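Local coordinates for putative integron gene cassette protein (Uncultured bacterium, PDB 3FUY) that is of unknown function but comes from a mobile integron gene cassette of a salt-marsh metagenome and folds as a helix-covered mixed beta-sheet protein, at residues Ile50-Phe55 and Asp101-Asn106; Ile62-Asp67 and His147-Gln152; Ile92-Val97 and Ala107-Asp112; Lys134-Leu139 and Thr151-Lys156. All blocks are in the same frame, centred on the assembly; numbering follows the deposited sequence.

Contact 1: Ile50-Phe55 and Asp101-Asn106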
# COMPACT_ATOMS: atom_id res chain seq x y z
N ILE B 50 -7.64 -11.72 -5.38
CA ILE B 50 -8.11 -13.05 -5.09
C ILE B 50 -9.64 -12.94 -5.00
O ILE B 50 -10.22 -12.97 -3.92
CB ILE B 50 -7.51 -13.60 -3.79
CG1 ILE B 50 -6.01 -13.26 -3.69
CG2 ILE B 50 -7.75 -15.10 -3.70
CD1 ILE B 50 -5.14 -13.77 -4.87
N GLY B 51 -10.27 -12.80 -6.15
CA GLY B 51 -11.64 -12.33 -6.25
C GLY B 51 -12.71 -13.26 -5.71
O GLY B 51 -13.56 -12.84 -4.92
N ARG B 52 -12.66 -14.52 -6.10
CA ARG B 52 -13.76 -15.43 -5.77
C ARG B 52 -13.84 -15.77 -4.28
O ARG B 52 -14.91 -15.69 -3.68
CB ARG B 52 -13.70 -16.71 -6.60
CG ARG B 52 -15.04 -17.48 -6.60
CD ARG B 52 -15.05 -18.60 -7.64
NE ARG B 52 -16.21 -19.49 -7.50
CZ ARG B 52 -16.27 -20.71 -8.03
NH1 ARG B 52 -15.26 -21.18 -8.74
NH2 ARG B 52 -17.36 -21.46 -7.85
N THR B 53 -12.71 -16.14 -3.69
CA THR B 53 -12.67 -16.57 -2.30
C THR B 53 -12.40 -15.45 -1.31
O THR B 53 -12.75 -15.56 -0.13
CB THR B 53 -11.55 -17.57 -2.10
OG1 THR B 53 -10.31 -16.94 -2.45
CG2 THR B 53 -11.77 -18.83 -2.95
N GLY B 54 -11.74 -14.39 -1.79
CA GLY B 54 -11.28 -13.32 -0.93
C GLY B 54 -10.19 -13.80 0.00
O GLY B 54 -9.96 -13.21 1.05
N PHE B 55 -9.51 -14.87 -0.37
CA PHE B 55 -8.44 -15.42 0.45
C PHE B 55 -7.21 -14.51 0.31
O PHE B 55 -7.05 -13.84 -0.70
CB PHE B 55 -8.08 -16.85 0.04
CG PHE B 55 -9.17 -17.88 0.28
CD1 PHE B 55 -10.27 -17.58 1.05
CD2 PHE B 55 -9.04 -19.16 -0.23
CE1 PHE B 55 -11.26 -18.54 1.29
CE2 PHE B 55 -10.02 -20.13 -0.00
CZ PHE B 55 -11.13 -19.81 0.75
N ASP B 101 -9.22 -19.32 -6.56
CA ASP B 101 -8.62 -20.48 -5.90
C ASP B 101 -9.63 -21.25 -5.03
O ASP B 101 -9.25 -21.87 -4.04
CB ASP B 101 -7.40 -20.06 -5.07
CG ASP B 101 -7.71 -18.98 -4.04
OD1 ASP B 101 -8.81 -18.37 -4.08
OD2 ASP B 101 -6.81 -18.71 -3.20
N LYS B 102 -10.90 -21.21 -5.41
CA LYS B 102 -11.92 -21.86 -4.58
C LYS B 102 -11.84 -23.38 -4.67
O LYS B 102 -11.50 -24.04 -3.68
CB LYS B 102 -13.32 -21.35 -4.93
CG LYS B 102 -14.41 -21.94 -4.05
CD LYS B 102 -15.73 -21.21 -4.27
CE LYS B 102 -16.75 -21.59 -3.22
NZ LYS B 102 -17.99 -20.79 -3.38
N HIS B 103 -12.13 -23.93 -5.84
CA HIS B 103 -12.03 -25.38 -6.03
C HIS B 103 -10.75 -25.78 -6.74
O HIS B 103 -9.97 -26.57 -6.21
CB HIS B 103 -13.26 -25.92 -6.77
CG HIS B 103 -14.55 -25.59 -6.08
ND1 HIS B 103 -14.82 -25.96 -4.78
CD2 HIS B 103 -15.65 -24.92 -6.52
CE1 HIS B 103 -16.02 -25.53 -4.44
NE2 HIS B 103 -16.54 -24.90 -5.48
N THR B 104 -10.52 -25.25 -7.94
CA THR B 104 -9.24 -25.44 -8.60
C THR B 104 -8.55 -24.09 -8.73
O THR B 104 -9.14 -23.04 -8.45
CB THR B 104 -9.40 -25.99 -10.00
OG1 THR B 104 -10.39 -25.21 -10.68
CG2 THR B 104 -9.82 -27.45 -9.95
N TYR B 105 -7.30 -24.13 -9.18
CA TYR B 105 -6.50 -22.92 -9.35
C TYR B 105 -6.68 -22.33 -10.75
O TYR B 105 -6.21 -22.88 -11.74
CB TYR B 105 -5.04 -23.25 -9.05
CG TYR B 105 -4.17 -22.08 -8.64
CD1 TYR B 105 -4.57 -21.21 -7.62
CD2 TYR B 105 -2.95 -21.87 -9.25
CE1 TYR B 105 -3.75 -20.15 -7.22
CE2 TYR B 105 -2.13 -20.82 -8.86
CZ TYR B 105 -2.53 -19.96 -7.85
OH TYR B 105 -1.70 -18.93 -7.49
N ASN B 106 -7.39 -21.21 -10.82
CA ASN B 106 -7.66 -20.50 -12.06
C ASN B 106 -7.29 -19.02 -11.98
O ASN B 106 -7.27 -18.42 -10.89
CB ASN B 106 -9.13 -20.63 -12.41
CG ASN B 106 -9.63 -22.05 -12.25
OD1 ASN B 106 -9.98 -22.48 -11.15
ND2 ASN B 106 -9.64 -22.79 -13.34
O HOH W 1 -10.47 -16.50 -5.54

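Contact 2: Ile62-Asp67 and His147-Gln152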
# COMPACT_ATOMS: atom_id res chain seq x y z
N ILE B 62 1.38 -14.18 -6.03
CA ILE B 62 2.13 -13.05 -6.56
C ILE B 62 3.08 -13.50 -7.66
O ILE B 62 3.20 -12.84 -8.68
CB ILE B 62 2.87 -12.29 -5.43
CG1 ILE B 62 1.84 -11.53 -4.58
CG2 ILE B 62 3.89 -11.31 -6.01
CD1 ILE B 62 2.38 -11.13 -3.19
N ASP B 63 3.75 -14.64 -7.47
CA ASP B 63 4.63 -15.18 -8.49
C ASP B 63 3.85 -15.50 -9.78
O ASP B 63 4.34 -15.27 -10.89
CB ASP B 63 5.35 -16.43 -7.99
CG ASP B 63 6.54 -16.80 -8.87
OD1 ASP B 63 7.45 -15.97 -8.99
OD2 ASP B 63 6.54 -17.90 -9.45
N LEU B 64 2.64 -16.03 -9.63
CA LEU B 64 1.75 -16.29 -10.76
C LEU B 64 1.48 -14.99 -11.48
O LEU B 64 1.62 -14.88 -12.70
CB LEU B 64 0.43 -16.90 -10.27
CG LEU B 64 -0.57 -17.33 -11.35
CD1 LEU B 64 -1.47 -18.40 -10.78
CD2 LEU B 64 -1.41 -16.16 -11.82
N CYS B 65 1.13 -13.96 -10.72
CA CYS B 65 0.89 -12.66 -11.31
C CYS B 65 2.13 -12.16 -12.08
O CYS B 65 2.02 -11.69 -13.21
CB CYS B 65 0.42 -11.65 -10.26
SG CYS B 65 -0.13 -10.09 -10.96
N LEU B 66 3.31 -12.28 -11.47
CA LEU B 66 4.53 -11.89 -12.17
C LEU B 66 4.73 -12.67 -13.48
O LEU B 66 5.17 -12.11 -14.48
CB LEU B 66 5.76 -12.03 -11.26
CG LEU B 66 5.80 -11.04 -10.08
CD1 LEU B 66 6.96 -11.35 -9.14
CD2 LEU B 66 5.89 -9.61 -10.59
N ASP B 67 4.42 -13.96 -13.47
CA ASP B 67 4.56 -14.75 -14.69
C ASP B 67 3.61 -14.28 -15.80
O ASP B 67 4.00 -14.22 -16.97
CB ASP B 67 4.39 -16.25 -14.42
CG ASP B 67 5.66 -16.89 -13.86
OD1 ASP B 67 6.72 -16.23 -13.83
OD2 ASP B 67 5.60 -18.08 -13.46
N HIS B 147 2.38 -23.04 -12.65
CA HIS B 147 1.82 -22.92 -11.30
C HIS B 147 0.59 -23.81 -11.11
O HIS B 147 -0.15 -23.64 -10.15
CB HIS B 147 1.45 -21.46 -10.99
CG HIS B 147 2.64 -20.56 -10.76
ND1 HIS B 147 3.24 -19.85 -11.77
CD2 HIS B 147 3.32 -20.27 -9.63
CE1 HIS B 147 4.26 -19.16 -11.28
NE2 HIS B 147 4.33 -19.39 -9.98
N SER B 148 0.38 -24.75 -12.03
CA SER B 148 -0.85 -25.56 -12.05
C SER B 148 -2.08 -24.67 -12.10
O SER B 148 -3.12 -25.01 -11.54
CB SER B 148 -0.94 -26.47 -10.83
OG SER B 148 0.17 -27.33 -10.75
N CYS B 149 -1.96 -23.52 -12.75
CA CYS B 149 -3.08 -22.61 -12.88
C CYS B 149 -3.61 -22.67 -14.31
O CYS B 149 -2.83 -22.73 -15.26
CB CYS B 149 -2.64 -21.18 -12.56
SG CYS B 149 -3.95 -19.95 -12.79
N VAL B 150 -4.93 -22.66 -14.46
CA VAL B 150 -5.55 -22.63 -15.79
C VAL B 150 -5.98 -21.21 -16.05
O VAL B 150 -6.71 -20.64 -15.25
CB VAL B 150 -6.78 -23.54 -15.87
CG1 VAL B 150 -7.48 -23.35 -17.21
CG2 VAL B 150 -6.39 -25.01 -15.66
N THR B 151 -5.54 -20.65 -17.17
CA THR B 151 -5.68 -19.22 -17.41
C THR B 151 -6.68 -18.89 -18.52
O THR B 151 -6.79 -19.60 -19.51
CB THR B 151 -4.28 -18.61 -17.74
OG1 THR B 151 -3.38 -18.87 -16.66
CG2 THR B 151 -4.36 -17.10 -17.97
N GLN B 152 -7.44 -17.82 -18.32
CA GLN B 152 -8.24 -17.23 -19.38
C GLN B 152 -7.92 -15.75 -19.42
O GLN B 152 -7.37 -15.20 -18.45
CB GLN B 152 -9.73 -17.42 -19.10
CG GLN B 152 -10.16 -18.86 -18.87
CD GLN B 152 -9.99 -19.75 -20.08
OE1 GLN B 152 -10.02 -19.29 -21.23
NE2 GLN B 152 -9.82 -21.04 -19.84

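Contact 3: Ile92-Val97 and Ala107-Asp112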
# COMPACT_ATOMS: atom_id res chain seq x y z
N ILE B 92 -0.08 -3.96 -25.98
CA ILE B 92 -0.83 -4.93 -25.19
C ILE B 92 -0.38 -4.74 -23.75
O ILE B 92 0.80 -4.91 -23.44
CB ILE B 92 -0.53 -6.38 -25.60
CG1 ILE B 92 -0.71 -6.58 -27.10
CG2 ILE B 92 -1.42 -7.33 -24.86
CD1 ILE B 92 -0.61 -8.04 -27.53
N ARG B 93 -1.30 -4.38 -22.87
CA ARG B 93 -0.93 -4.03 -21.50
C ARG B 93 -1.71 -4.84 -20.49
O ARG B 93 -2.93 -4.97 -20.61
CB ARG B 93 -1.17 -2.53 -21.25
CG ARG B 93 -0.54 -1.62 -22.29
CD ARG B 93 1.00 -1.75 -22.31
NE ARG B 93 1.61 -1.51 -21.00
CZ ARG B 93 2.92 -1.51 -20.79
NH1 ARG B 93 3.75 -1.72 -21.80
NH2 ARG B 93 3.42 -1.29 -19.57
N ILE B 94 -1.03 -5.38 -19.49
CA ILE B 94 -1.76 -6.11 -18.46
C ILE B 94 -2.40 -5.11 -17.49
O ILE B 94 -1.86 -4.02 -17.27
CB ILE B 94 -0.85 -7.11 -17.71
CG1 ILE B 94 -1.68 -8.10 -16.92
CG2 ILE B 94 0.16 -6.38 -16.80
CD1 ILE B 94 -0.88 -9.32 -16.43
N ARG B 95 -3.56 -5.45 -16.93
CA ARG B 95 -4.19 -4.58 -15.94
C ARG B 95 -4.37 -5.28 -14.62
O ARG B 95 -4.04 -4.75 -13.56
CB ARG B 95 -5.56 -4.09 -16.44
CG ARG B 95 -5.50 -3.28 -17.71
CD ARG B 95 -4.56 -2.07 -17.59
NE ARG B 95 -4.56 -1.33 -18.84
CZ ARG B 95 -3.54 -0.63 -19.32
NH1 ARG B 95 -2.38 -0.54 -18.64
NH2 ARG B 95 -3.67 -0.02 -20.49
N CYS B 96 -4.89 -6.50 -14.68
CA CYS B 96 -5.27 -7.20 -13.46
C CYS B 96 -5.16 -8.70 -13.67
O CYS B 96 -5.42 -9.22 -14.75
CB CYS B 96 -6.72 -6.83 -13.07
SG CYS B 96 -7.41 -7.78 -11.68
N VAL B 97 -4.74 -9.40 -12.62
CA VAL B 97 -4.83 -10.85 -12.60
C VAL B 97 -5.77 -11.17 -11.45
O VAL B 97 -5.47 -10.88 -10.29
CB VAL B 97 -3.46 -11.52 -12.33
CG1 VAL B 97 -3.64 -13.03 -12.15
CG2 VAL B 97 -2.50 -11.20 -13.45
N ALA B 107 -7.01 -18.43 -13.14
CA ALA B 107 -6.80 -16.99 -13.20
C ALA B 107 -7.45 -16.36 -14.42
O ALA B 107 -7.47 -16.94 -15.51
CB ALA B 107 -5.29 -16.65 -13.17
N MSE B 108 -7.98 -15.16 -14.22
CA MSE B 108 -8.47 -14.35 -15.32
C MSE B 108 -7.55 -13.13 -15.47
O MSE B 108 -7.43 -12.30 -14.56
CB MSE B 108 -9.92 -13.91 -15.04
CG MSE B 108 -10.49 -12.98 -16.10
SE MSE B 108 -10.78 -13.84 -17.83
CE MSE B 108 -12.23 -15.06 -17.34
N VAL B 109 -6.90 -13.02 -16.63
CA VAL B 109 -6.01 -11.89 -16.91
C VAL B 109 -6.69 -10.83 -17.77
O VAL B 109 -7.08 -11.11 -18.90
CB VAL B 109 -4.75 -12.36 -17.66
CG1 VAL B 109 -3.78 -11.16 -17.82
CG2 VAL B 109 -4.09 -13.52 -16.92
N TYR B 110 -6.85 -9.63 -17.22
CA TYR B 110 -7.42 -8.50 -17.94
C TYR B 110 -6.33 -7.69 -18.61
O TYR B 110 -5.43 -7.18 -17.94
CB TYR B 110 -8.19 -7.58 -16.98
CG TYR B 110 -9.36 -8.25 -16.34
CD1 TYR B 110 -9.22 -8.95 -15.16
CD2 TYR B 110 -10.62 -8.21 -16.95
CE1 TYR B 110 -10.30 -9.60 -14.58
CE2 TYR B 110 -11.69 -8.84 -16.39
CZ TYR B 110 -11.54 -9.53 -15.21
OH TYR B 110 -12.63 -10.14 -14.65
N VAL B 111 -6.42 -7.56 -19.93
CA VAL B 111 -5.43 -6.84 -20.71
C VAL B 111 -6.16 -5.79 -21.52
O VAL B 111 -7.35 -5.95 -21.80
CB VAL B 111 -4.67 -7.79 -21.67
CG1 VAL B 111 -4.03 -8.91 -20.88
CG2 VAL B 111 -5.63 -8.38 -22.73
N ASP B 112 -5.47 -4.71 -21.85
CA ASP B 112 -5.98 -3.69 -22.76
C ASP B 112 -5.20 -3.84 -24.05
O ASP B 112 -3.98 -4.02 -24.02
CB ASP B 112 -5.72 -2.26 -22.23
CG ASP B 112 -6.70 -1.81 -21.15
OD1 ASP B 112 -7.62 -2.56 -20.76
OD2 ASP B 112 -6.55 -0.65 -20.68

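Contact 4: Lys134-Leu139 and Thr151-Lys156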
# COMPACT_ATOMS: atom_id res chain seq x y z
N LYS B 134 -1.14 -14.27 -29.87
CA LYS B 134 0.05 -14.19 -29.02
C LYS B 134 -0.29 -14.41 -27.55
O LYS B 134 0.46 -15.08 -26.84
CB LYS B 134 0.78 -12.86 -29.20
CG LYS B 134 1.21 -12.57 -30.64
CD LYS B 134 2.15 -13.64 -31.16
CE LYS B 134 2.67 -13.29 -32.56
NZ LYS B 134 3.57 -14.35 -33.09
N LEU B 135 -1.42 -13.87 -27.11
CA LEU B 135 -1.80 -13.99 -25.70
C LEU B 135 -2.25 -15.39 -25.32
O LEU B 135 -1.98 -15.86 -24.22
CB LEU B 135 -2.89 -12.96 -25.34
CG LEU B 135 -2.44 -11.51 -25.21
CD1 LEU B 135 -3.67 -10.62 -25.19
CD2 LEU B 135 -1.60 -11.29 -23.94
N ARG B 136 -2.95 -16.06 -26.23
CA ARG B 136 -3.36 -17.42 -25.95
C ARG B 136 -2.13 -18.27 -25.69
O ARG B 136 -2.12 -19.08 -24.77
CB ARG B 136 -4.21 -18.01 -27.10
CG ARG B 136 -5.71 -17.73 -26.93
CD ARG B 136 -6.55 -18.48 -27.98
NE ARG B 136 -6.12 -18.12 -29.33
CZ ARG B 136 -6.72 -17.21 -30.10
NH1 ARG B 136 -7.80 -16.56 -29.65
NH2 ARG B 136 -6.25 -16.95 -31.31
N ALA B 137 -1.09 -18.06 -26.49
CA ALA B 137 0.19 -18.76 -26.29
C ALA B 137 0.94 -18.32 -25.03
O ALA B 137 1.30 -19.16 -24.20
CB ALA B 137 1.08 -18.61 -27.52
N ALA B 138 1.17 -17.02 -24.88
CA ALA B 138 2.00 -16.53 -23.78
C ALA B 138 1.37 -16.73 -22.40
O ALA B 138 2.08 -16.98 -21.42
CB ALA B 138 2.36 -15.04 -23.98
N LEU B 139 0.06 -16.59 -22.32
CA LEU B 139 -0.66 -16.75 -21.05
C LEU B 139 -1.07 -18.20 -20.76
O LEU B 139 -1.63 -18.49 -19.70
CB LEU B 139 -1.90 -15.84 -21.02
CG LEU B 139 -1.61 -14.33 -21.05
CD1 LEU B 139 -2.88 -13.53 -20.95
CD2 LEU B 139 -0.63 -13.91 -19.93
N THR B 151 -5.54 -20.65 -17.17
CA THR B 151 -5.68 -19.22 -17.41
C THR B 151 -6.68 -18.89 -18.52
O THR B 151 -6.79 -19.60 -19.51
CB THR B 151 -4.28 -18.61 -17.74
OG1 THR B 151 -3.38 -18.87 -16.66
CG2 THR B 151 -4.36 -17.10 -17.97
N GLN B 152 -7.44 -17.82 -18.32
CA GLN B 152 -8.24 -17.23 -19.38
C GLN B 152 -7.92 -15.75 -19.42
O GLN B 152 -7.37 -15.20 -18.45
CB GLN B 152 -9.73 -17.42 -19.10
CG GLN B 152 -10.16 -18.86 -18.87
CD GLN B 152 -9.99 -19.75 -20.08
OE1 GLN B 152 -10.02 -19.29 -21.23
NE2 GLN B 152 -9.82 -21.04 -19.84
N PHE B 153 -8.29 -15.07 -20.50
CA PHE B 153 -8.11 -13.62 -20.50
C PHE B 153 -9.31 -12.87 -21.09
O PHE B 153 -10.14 -13.44 -21.79
CB PHE B 153 -6.81 -13.20 -21.20
CG PHE B 153 -6.84 -13.35 -22.69
CD1 PHE B 153 -7.02 -12.24 -23.51
CD2 PHE B 153 -6.68 -14.58 -23.28
CE1 PHE B 153 -7.05 -12.38 -24.90
CE2 PHE B 153 -6.70 -14.73 -24.67
CZ PHE B 153 -6.88 -13.63 -25.48
N GLU B 154 -9.38 -11.58 -20.78
CA GLU B 154 -10.33 -10.67 -21.40
C GLU B 154 -9.55 -9.48 -21.92
O GLU B 154 -8.71 -8.91 -21.20
CB GLU B 154 -11.39 -10.17 -20.41
CG GLU B 154 -12.54 -11.13 -20.16
CD GLU B 154 -13.67 -10.47 -19.39
OE1 GLU B 154 -13.73 -9.22 -19.39
OE2 GLU B 154 -14.48 -11.19 -18.77
N MSE B 155 -9.86 -9.09 -23.15
CA MSE B 155 -9.16 -8.00 -23.80
C MSE B 155 -10.07 -6.81 -24.09
O MSE B 155 -11.01 -6.90 -24.88
CB MSE B 155 -8.55 -8.51 -25.10
CG MSE B 155 -7.80 -7.45 -25.88
SE MSE B 155 -6.74 -8.30 -27.29
CE MSE B 155 -6.50 -10.00 -26.44
N LYS B 156 -9.79 -5.69 -23.43
CA LYS B 156 -10.51 -4.45 -23.68
C LYS B 156 -9.81 -3.71 -24.81
O LYS B 156 -8.57 -3.70 -24.89
CB LYS B 156 -10.52 -3.60 -22.39
CG LYS B 156 -11.36 -2.35 -22.48
CD LYS B 156 -11.29 -1.51 -21.21
CE LYS B 156 -11.89 -2.23 -20.03
NZ LYS B 156 -11.65 -1.47 -18.77

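Contact 1: Ile50-Phe55 and Asp101-Asn106
This is a polar loop-to-loop contact at one end of the sheet, where the turn after strand 44-49 meets the loop joining strands 91-100 and 106-116 through T53 and D101. The hydroxyl of T53 donates to the D101 carboxylate, OG1 to OD1 2.6 Å, using the syn lone pair of that oxygen. T53 OG1 also accepts from the backbone N of F55 at 3.0 Å, with an N-H...O angle of 154°, and this double use fixes the rotation of the hydroxyl. With chi1 at 59°, OG1 sits between the backbone N and the carbonyl carbon, while the methyl, anti to the carbonyl carbon, presses closely on K102, the residue after D101, T53 CG2 to K102 CA 3.4 Å. The carboxylate is bordered by apolar groups: CG2 of I50 lies 3.5 Å from D101 OD1, and CD2 of F55 is 3.7 Å from D101 OD2. One water ties the two backbones together, accepting from T53 N at 2.9 Å and from D101 N at 3.2 Å. Farther out, the extended K102 chain crosses R52 at about a right angle and lays its CD over one face of the guanidinium, 3.7 Å from R52 NE; the charge of R52 is met by D100 through NH1. The second subunit borders this region, where its D165 binds H103 and its H168 meets the F55 ring. The F55 N-H bond to the hydroxyl two residues earlier makes residues 53-55 an ST turn, here locked by a carboxylate from the neighbouring hairpin loop.

Contact 2: Ile62-Asp67 and His147-Gln152
A histidine-carboxylate hydrogen bond fastens a loop to helix 59-79: H147 NE2 donates to D63 OD2 at 2.7 Å, a bent bond with an N-H...O angle of 138°. The acceptor lies in the imidazole plane but is met on the anti side of its carboxylate, and the two planar groups are turned 63° against each other. One helical turn further along, D67 is a second nearby carboxylate at the ring's edge, but its placement is doubtful; D67 OD2 is 3.4 Å from H147 ND1 at an angle too poor for a bond. The helix backbone itself covers one face of the imidazole, the N of L64 coming within 3.8 Å of H147 NE2. H147 thus docks the loop before strand 150-160 onto the helix that packs across the mixed sheet. On the loop side, D145 binds the backbone N of both H147 and C149. Next to the imidazole the contact turns apolar. L64 has CG anti to its own backbone N (chi1 -176°), which extends the side chain toward the sheet, and its CD1 settles against C149, 3.5 Å from CB and equally far from SG. Y105, from the hairpin loop, packs on both L64 and C149 and borders this apolar pair.

Contact 3: Ile92-Val97 and Ala107-Asp112
A classic beta bulge interrupts the antiparallel hairpin of strands 91-100 and 106-116 where R95 and C96 both face Y110. The carbonyl O of Y110 takes two donors, R95 N at 2.7 Å and, more weakly, C96 N at 3.4 Å, and Y110 N answers with a bond to C96 O of 2.9 Å. Beyond the bulge, toward the start of strand 91-100, the hydrogen-bonded pair R93 and D112 keeps regular geometry, R93 N to D112 O 2.9 Å and D112 N to R93 O 2.8 Å. The extra residue turns the R95 side chain toward the neighbouring strand, and a bend at chi2 (-56°) brings its guanidinium to D112. The salt bridge is side-on but ends on a single oxygen: R95 NE lies 2.8 Å and R95 NH2 3.0 Å from D112 OD2. Both nitrogens come from the same face of the carboxylate, whose plane stands 80° to the guanidinium, and CB of R93 covers one guanidinium face. R95 NH2 also binds the carbonyl of P169 and NH1 pairs with D170, while R158 is a second partner of D112. A leucine in place of R95 would probably take from D112 the two-nitrogen grip on OD2, leaving it to lean on R158, and cost D170 one of its two arginines and the P169 carbonyl its NH2 donor. I94, V97, V109 and V111 point to the opposite face, where I94 and V97 meet helix 59-79 and V111 meets helix 121-138; there I94, its CG1 anti to the backbone N, places CD1 3.7 Å from V109 CG1.

Contact 4: Lys134-Leu139 and Thr151-Lys156
Chi1 of F153, at 73°, puts CG between its own backbone N and carbonyl carbon, and L135, with CG anti to its carbonyl carbon, leans its side chain across the ring from the helix. L135 CB stands over one face, 4.2 Å from the centroid of the F153 ring and 16° off its normal, a CH-pi contact. Its branch extends along the same ring, L135 CD1 to F153 CE1 3.8 Å. R136 uses its aliphatic part, with CG at the ring edge 3.9 Å from F153 CE2. One turn on, L139 crosses F153 at about a right angle, its CD1 4.0 Å from F153 CB. Cutting F153 back to an alanine is likely to open a gap under L135 and leave the aliphatic stem of R136 without its apolar partner. Near the helix end the carbonyl of L139 faces the strand, its O 3.3 Å from T151 CB; K68 donates to this oxygen and also binds the T151 hydroxyl. The axis of the 134-138 segment passes 9.2 Å from that of strand 151-156, their directions 153° apart, so nearly antiparallel. Helix 121-138 is the crossover of a beta-alpha-beta unit between the parallel neighbours 106-116 and 150-160. L135 also reaches A75 of the adjacent helix 59-79 and V111 of strand 106-116, so this end of the helix is wedged between a second helix and the sheet.

From the N terminus, contact 1 opens after strand 44-49 and contact 2 on helix 59-79. Contact 3 begins on strand 91-100 before contact 1 closes at 101-106, so contact 1 crosses both contacts 2 and 3. The short hairpin of contact 3 lies wholly within the span of contact 2. Contact 4 starts on helix 121-138 and ends, like contact 2, on strand 150-160, sharing T151 and Q152 with it. Y105 of contact 1 binds V150 of contact 2 through the backbone, and Q152 pairs with A107 and V109 of contact 3. Loops at one sheet end, the central hairpin, the edge strand and two helices are thereby joined.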